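Local coordinates for protein oxidoreductase, zinc-binding dehydrogenase family (Myxococcus xanthus, PDB 5K1S) that probably acts as a zinc-containing, NADP-dependent reductase of the medium-chain family in the alternative de novo biosynthesis of isovaleryl coenzyme A, at residues T168-R178 against A306-A317. Numbering follows the deposited sequence.
Sequences TGTAVHTVRTR and AYATTQAELDEA
Thr168 lays its CG2 against Ala317 CB, where helix 165-178 meets helix 311-323 just past strand 302-305, the last strand of the parallel Rossmann-type sheet of this medium-chain reductase. The two helix segments come within 8.3 Å, axis to axis, with their directions 116° apart. At Gly169 the helix offers bare backbone: Ala317 CB sits 3.6 Å from Gly169 N, and Thr309 brings its hydroxyl and methyl up to the carbonyl group. Thr170 follows, its side chain about 7 Å from the bound zinc ion that Cys57, His79 and Cys166 hold. Val172 splits its branches, CG1 lying along the CB and CG of Glu313 and CG2 touching Ala317 CB.

His173 swings its ring across to Glu313 with CG anti to the backbone N (chi1 -172°). His173 ND1 donates to Glu313 OE2 over 2.7 Å, on the syn side of the carboxylate but with the two planes turned 39° apart, and the bond is bent. The other ring nitrogen, NE2, is hydrogen-bonded to Glu300 OE2 of the second subunit, so the ring bridges Glu313 of its own chain and a carboxylate of the second subunit. Thr174 sets OG1 beside Ala306 CB. Arg176, extended from CG to NE, reaches Glu316 OE2 through NH1 in a 3.2 Å salt bridge; Arg319 shares that carboxylate. Thr177 OG1 gives Glu313 OE2 its second bond, at 3.1 Å, arriving from above the carboxylate plane on the same face as His173 ND1. Glu313 also closes a capping box with Thr310, its OE1 accepting from Thr310 N. Last comes Arg178, whose CG touches Ala306 CB at 3.9 Å and lies over one face of the His173 ring, offset toward its rim.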
ATOM      1  N   THR A 168      13.253   4.540  16.727  1.00 58.53           N
ATOM      2  CA  THR A 168      13.775   3.249  16.293  1.00 60.81           C
ATOM      3  C   THR A 168      12.696   2.175  16.319  1.00 59.64           C
ATOM      4  O   THR A 168      12.700   1.275  15.472  1.00 61.11           O
ATOM      5  CB  THR A 168      14.954   2.838  17.172  1.00 62.43           C
ATOM      6  OG1 THR A 168      15.940   3.879  17.173  1.00 63.58           O
ATOM      7  CG2 THR A 168      15.585   1.548  16.661  1.00 65.02           C
ATOM      8  N   GLY A 169      11.773   2.242  17.280  1.00 46.60           N
ATOM      9  CA  GLY A 169      10.663   1.302  17.286  1.00 45.47           C
ATOM     10  C   GLY A 169       9.834   1.397  16.020  1.00 45.40           C
ATOM     11  O   GLY A 169       9.523   0.386  15.385  1.00 46.27           O
ATOM     12  N   THR A 170       9.474   2.621  15.630  1.00 53.05           N
ATOM     13  CA  THR A 170       8.739   2.816  14.385  1.00 53.22           C
ATOM     14  C   THR A 170       9.576   2.396  13.185  1.00 55.92           C
ATOM     15  O   THR A 170       9.049   1.838  12.216  1.00 56.56           O
ATOM     16  CB  THR A 170       8.316   4.279  14.256  1.00 51.78           C
ATOM     17  OG1 THR A 170       7.545   4.656  15.404  1.00 49.38           O
ATOM     18  CG2 THR A 170       7.487   4.494  12.993  1.00 52.07           C
ATOM     19  N   ALA A 171      10.884   2.658  13.232  1.00 66.95           N
ATOM     20  CA  ALA A 171      11.755   2.288  12.121  1.00 69.77           C
ATOM     21  C   ALA A 171      11.742   0.783  11.888  1.00 70.66           C
ATOM     22  O   ALA A 171      11.658   0.327  10.742  1.00 71.91           O
ATOM     23  CB  ALA A 171      13.177   2.777  12.386  1.00 71.69           C
ATOM     24  N   VAL A 172      11.826  -0.006  12.962  1.00 48.71           N
ATOM     25  CA  VAL A 172      11.775  -1.459  12.819  1.00 49.52           C
ATOM     26  C   VAL A 172      10.481  -1.874  12.132  1.00 48.53           C
ATOM     27  O   VAL A 172      10.486  -2.652  11.172  1.00 49.91           O
ATOM     28  CB  VAL A 172      11.929  -2.140  14.193  1.00 48.84           C
ATOM     29  CG1 VAL A 172      11.688  -3.646  14.086  1.00 49.42           C
ATOM     30  CG2 VAL A 172      13.314  -1.867  14.769  1.00 50.34           C
ATOM     31  N   HIS A 173       9.350  -1.361  12.619  1.00 50.17           N
ATOM     32  CA  HIS A 173       8.066  -1.696  12.014  1.00 49.47           C
ATOM     33  C   HIS A 173       8.026  -1.286  10.546  1.00 50.62           C
ATOM     34  O   HIS A 173       7.527  -2.033   9.697  1.00 51.36           O
ATOM     35  CB  HIS A 173       6.935  -1.023  12.794  1.00 47.12           C
ATOM     36  CG  HIS A 173       5.567  -1.462  12.375  1.00 46.64           C
ATOM     37  ND1 HIS A 173       5.220  -2.788  12.236  1.00 47.42           N
ATOM     38  CD2 HIS A 173       4.457  -0.749  12.070  1.00 45.71           C
ATOM     39  CE1 HIS A 173       3.956  -2.873  11.860  1.00 47.04           C
ATOM     40  NE2 HIS A 173       3.470  -1.649  11.753  1.00 46.07           N
ATOM     41  N   THR A 174       8.561  -0.105  10.228  1.00 45.59           N
ATOM     42  CA  THR A 174       8.521   0.408   8.862  1.00 46.68           C
ATOM     43  C   THR A 174       9.538  -0.296   7.971  1.00 49.28           C
ATOM     44  O   THR A 174       9.188  -0.824   6.911  1.00 50.23           O
ATOM     45  CB  THR A 174       8.783   1.916   8.866  1.00 46.23           C
ATOM     46  OG1 THR A 174       7.845   2.566   9.733  1.00 43.77           O
ATOM     47  CG2 THR A 174       8.658   2.495   7.462  1.00 47.23           C
ATOM     48  N   VAL A 175      10.805  -0.305   8.388  1.00 58.13           N
ATOM     49  CA  VAL A 175      11.876  -0.807   7.535  1.00 60.84           C
ATOM     50  C   VAL A 175      11.783  -2.321   7.381  1.00 61.47           C
ATOM     51  O   VAL A 175      11.937  -2.854   6.276  1.00 63.00           O
ATOM     52  CB  VAL A 175      13.241  -0.380   8.107  1.00 62.22           C
ATOM     53  CG1 VAL A 175      14.387  -0.918   7.255  1.00 65.17           C
ATOM     54  CG2 VAL A 175      13.322   1.139   8.215  1.00 61.70           C
ATOM     55  N   ARG A 176      11.532  -3.036   8.477  1.00 64.69           N
ATOM     56  CA  ARG A 176      11.629  -4.493   8.493  1.00 65.51           C
ATOM     57  C   ARG A 176      10.271  -5.174   8.376  1.00 64.20           C
ATOM     58  O   ARG A 176       9.995  -5.856   7.384  1.00 65.25           O
ATOM     59  CB  ARG A 176      12.323  -4.951   9.779  1.00 65.43           C
ATOM     60  CG  ARG A 176      13.792  -4.647   9.818  1.00 67.37           C
ATOM     61  CD  ARG A 176      14.417  -5.306  11.018  1.00 67.57           C
ATOM     62  NE  ARG A 176      15.852  -5.064  11.091  1.00 69.75           N
ATOM     63  CZ  ARG A 176      16.617  -5.426  12.116  1.00 70.34           C
ATOM     64  NH1 ARG A 176      16.079  -6.046  13.160  1.00 68.89           N
ATOM     65  NH2 ARG A 176      17.916  -5.167  12.099  1.00 72.48           N
ATOM     66  N   THR A 177       9.420  -5.011   9.388  1.00 57.39           N
ATOM     67  CA  THR A 177       8.168  -5.757   9.440  1.00 56.42           C
ATOM     68  C   THR A 177       7.326  -5.498   8.196  1.00 56.60           C
ATOM     69  O   THR A 177       6.856  -6.436   7.541  1.00 57.41           O
ATOM     70  CB  THR A 177       7.392  -5.384  10.704  1.00 54.24           C
ATOM     71  OG1 THR A 177       8.309  -5.152  11.782  1.00 53.95           O
ATOM     72  CG2 THR A 177       6.441  -6.499  11.088  1.00 53.83           C
ATOM     73  N   ARG A 178       7.131  -4.227   7.850  1.00 57.77           N
ATOM     74  CA  ARG A 178       6.307  -3.858   6.705  1.00 57.85           C
ATOM     75  C   ARG A 178       7.133  -3.709   5.433  1.00 59.86           C
ATOM     76  O   ARG A 178       6.797  -4.294   4.399  1.00 60.83           O
ATOM     77  CB  ARG A 178       5.560  -2.556   7.011  1.00 56.13           C
ATOM     78  CG  ARG A 178       4.609  -2.655   8.196  1.00 54.30           C
ATOM     79  CD  ARG A 178       3.378  -3.475   7.850  1.00 54.26           C
ATOM     80  NE  ARG A 178       2.579  -2.830   6.815  1.00 54.22           N
ATOM     81  CZ  ARG A 178       1.591  -3.419   6.152  1.00 54.41           C
ATOM     82  NH1 ARG A 178       1.272  -4.681   6.404  1.00 54.81           N
ATOM     83  NH2 ARG A 178       0.922  -2.744   5.228  1.00 54.00           N
ATOM     84  N   ALA A 306       2.233   1.817   7.590  1.00 49.10           N
ATOM     85  CA  ALA A 306       2.854   1.291   8.799  1.00 49.02           C
ATOM     86  C   ALA A 306       2.444   2.159   9.976  1.00 47.84           C
ATOM     87  O   ALA A 306       2.563   3.388   9.914  1.00 48.14           O
ATOM     88  CB  ALA A 306       4.381   1.255   8.671  1.00 51.58           C
ATOM     89  N   TYR A 307       1.969   1.526  11.046  1.00 39.61           N
ATOM     90  CA  TYR A 307       1.409   2.243  12.182  1.00 38.84           C
ATOM     91  C   TYR A 307       1.809   1.563  13.483  1.00 38.55           C
ATOM     92  O   TYR A 307       1.807   0.333  13.578  1.00 38.37           O
ATOM     93  CB  TYR A 307      -0.121   2.317  12.072  1.00 38.01           C
ATOM     94  CG  TYR A 307      -0.801   3.035  13.219  1.00 37.37           C
ATOM     95  CD1 TYR A 307      -0.660   4.404  13.389  1.00 37.64           C
ATOM     96  CD2 TYR A 307      -1.599   2.341  14.122  1.00 36.62           C
ATOM     97  CE1 TYR A 307      -1.282   5.064  14.431  1.00 37.12           C
ATOM     98  CE2 TYR A 307      -2.228   2.992  15.169  1.00 37.88           C
ATOM     99  CZ  TYR A 307      -2.067   4.355  15.319  1.00 38.07           C
ATOM    100  OH  TYR A 307      -2.693   5.007  16.360  1.00 39.24           O
ATOM    101  N   ALA A 308       2.161   2.375  14.480  1.00 52.42           N
ATOM    102  CA  ALA A 308       2.409   1.888  15.832  1.00 52.72           C
ATOM    103  C   ALA A 308       3.601   0.938  15.894  1.00 53.53           C
ATOM    104  O   ALA A 308       4.283   0.713  14.891  1.00 54.26           O
ATOM    105  CB  ALA A 308       1.160   1.196  16.380  1.00 52.23           C
ATOM    106  N   THR A 309       3.852   0.380  17.077  1.00 58.25           N
ATOM    107  CA  THR A 309       4.967  -0.525  17.308  1.00 59.35           C
ATOM    108  C   THR A 309       4.487  -1.684  18.169  1.00 58.79           C
ATOM    109  O   THR A 309       3.644  -1.500  19.053  1.00 58.31           O
ATOM    110  CB  THR A 309       6.138   0.195  17.998  1.00 61.10           C
ATOM    111  OG1 THR A 309       6.506   1.352  17.239  1.00 61.90           O
ATOM    112  CG2 THR A 309       7.345  -0.726  18.128  1.00 62.87           C
ATOM    113  N   THR A 310       5.023  -2.872  17.911  1.00 51.99           N
ATOM    114  CA  THR A 310       4.643  -4.069  18.646  1.00 51.61           C
ATOM    115  C   THR A 310       5.634  -4.344  19.773  1.00 52.90           C
ATOM    116  O   THR A 310       6.719  -3.762  19.848  1.00 54.35           O
ATOM    117  CB  THR A 310       4.564  -5.282  17.712  1.00 51.45           C
ATOM    118  OG1 THR A 310       5.869  -5.585  17.204  1.00 53.21           O
ATOM    119  CG2 THR A 310       3.617  -5.010  16.556  1.00 50.40           C
ATOM    120  N   GLN A 311       5.237  -5.258  20.659  1.00 53.92           N
ATOM    121  CA  GLN A 311       6.089  -5.620  21.787  1.00 55.14           C
ATOM    122  C   GLN A 311       7.401  -6.230  21.308  1.00 56.79           C
ATOM    123  O   GLN A 311       8.461  -5.993  21.901  1.00 58.43           O
ATOM    124  CB  GLN A 311       5.341  -6.588  22.703  1.00 54.43           C
ATOM    125  CG  GLN A 311       5.950  -6.749  24.079  1.00 55.44           C
ATOM    126  CD  GLN A 311       5.071  -7.567  25.010  1.00 54.64           C
ATOM    127  OE1 GLN A 311       4.441  -8.539  24.594  1.00 53.80           O
ATOM    128  NE2 GLN A 311       5.020  -7.169  26.277  1.00 55.00           N
ATOM    129  N   ALA A 312       7.351  -7.012  20.228  1.00 47.52           N
ATOM    130  CA  ALA A 312       8.567  -7.613  19.692  1.00 49.60           C
ATOM    131  C   ALA A 312       9.450  -6.570  19.022  1.00 51.25           C
ATOM    132  O   ALA A 312      10.676  -6.590  19.182  1.00 53.69           O
ATOM    133  CB  ALA A 312       8.211  -8.724  18.705  1.00 49.38           C
ATOM    134  N   GLU A 313       8.845  -5.653  18.263  1.00 49.82           N
ATOM    135  CA  GLU A 313       9.626  -4.634  17.570  1.00 51.60           C
ATOM    136  C   GLU A 313      10.342  -3.721  18.555  1.00 52.86           C
ATOM    137  O   GLU A 313      11.488  -3.322  18.323  1.00 55.68           O
ATOM    138  CB  GLU A 313       8.718  -3.820  16.650  1.00 50.03           C
ATOM    139  CG  GLU A 313       8.117  -4.626  15.511  1.00 49.28           C
ATOM    140  CD  GLU A 313       6.859  -3.994  14.951  1.00 47.01           C
ATOM    141  OE1 GLU A 313       6.431  -2.945  15.472  1.00 46.01           O
ATOM    142  OE2 GLU A 313       6.293  -4.554  13.992  1.00 46.50           O
ATOM    143  N   LEU A 314       9.680  -3.370  19.661  1.00 51.58           N
ATOM    144  CA  LEU A 314      10.327  -2.528  20.660  1.00 52.89           C
ATOM    145  C   LEU A 314      11.481  -3.263  21.330  1.00 55.05           C
ATOM    146  O   LEU A 314      12.553  -2.681  21.540  1.00 57.50           O
ATOM    147  CB  LEU A 314       9.309  -2.063  21.702  1.00 51.04           C
ATOM    148  CG  LEU A 314       9.878  -1.209  22.842  1.00 52.40           C
ATOM    149  CD1 LEU A 314      10.585   0.030  22.304  1.00 54.13           C
ATOM    150  CD2 LEU A 314       8.783  -0.811  23.821  1.00 50.93           C
ATOM    151  N   ASP A 315      11.284  -4.537  21.679  1.00 54.17           N
ATOM    152  CA  ASP A 315      12.386  -5.329  22.216  1.00 56.22           C
ATOM    153  C   ASP A 315      13.573  -5.318  21.262  1.00 59.11           C
ATOM    154  O   ASP A 315      14.723  -5.181  21.692  1.00 61.61           O
ATOM    155  CB  ASP A 315      11.930  -6.766  22.482  1.00 55.13           C
ATOM    156  CG  ASP A 315      11.032  -6.882  23.701  1.00 53.35           C
ATOM    157  OD1 ASP A 315      11.159  -6.052  24.628  1.00 53.66           O
ATOM    158  OD2 ASP A 315      10.196  -7.809  23.736  1.00 51.90           O
ATOM    159  N   GLU A 316      13.309  -5.457  19.961  1.00 60.86           N
ATOM    160  CA  GLU A 316      14.386  -5.422  18.977  1.00 64.10           C
ATOM    161  C   GLU A 316      14.968  -4.020  18.846  1.00 66.14           C
ATOM    162  O   GLU A 316      16.192  -3.856  18.770  1.00 69.63           O
ATOM    163  CB  GLU A 316      13.868  -5.920  17.627  1.00 63.64           C
ATOM    164  CG  GLU A 316      14.914  -5.949  16.523  1.00 67.39           C
ATOM    165  CD  GLU A 316      16.057  -6.902  16.821  1.00 70.00           C
ATOM    166  OE1 GLU A 316      15.956  -7.674  17.800  1.00 68.66           O
ATOM    167  OE2 GLU A 316      17.059  -6.877  16.075  1.00 73.55           O
ATOM    168  N   ALA A 317      14.109  -3.000  18.811  1.00 53.89           N
ATOM    169  CA  ALA A 317      14.592  -1.626  18.711  1.00 55.94           C
ATOM    170  C   ALA A 317      15.468  -1.270  19.903  1.00 57.74           C
ATOM    171  O   ALA A 317      16.556  -0.704  19.744  1.00 61.41           O
ATOM    172  CB  ALA A 317      13.408  -0.665  18.608  1.00 53.16           C
TER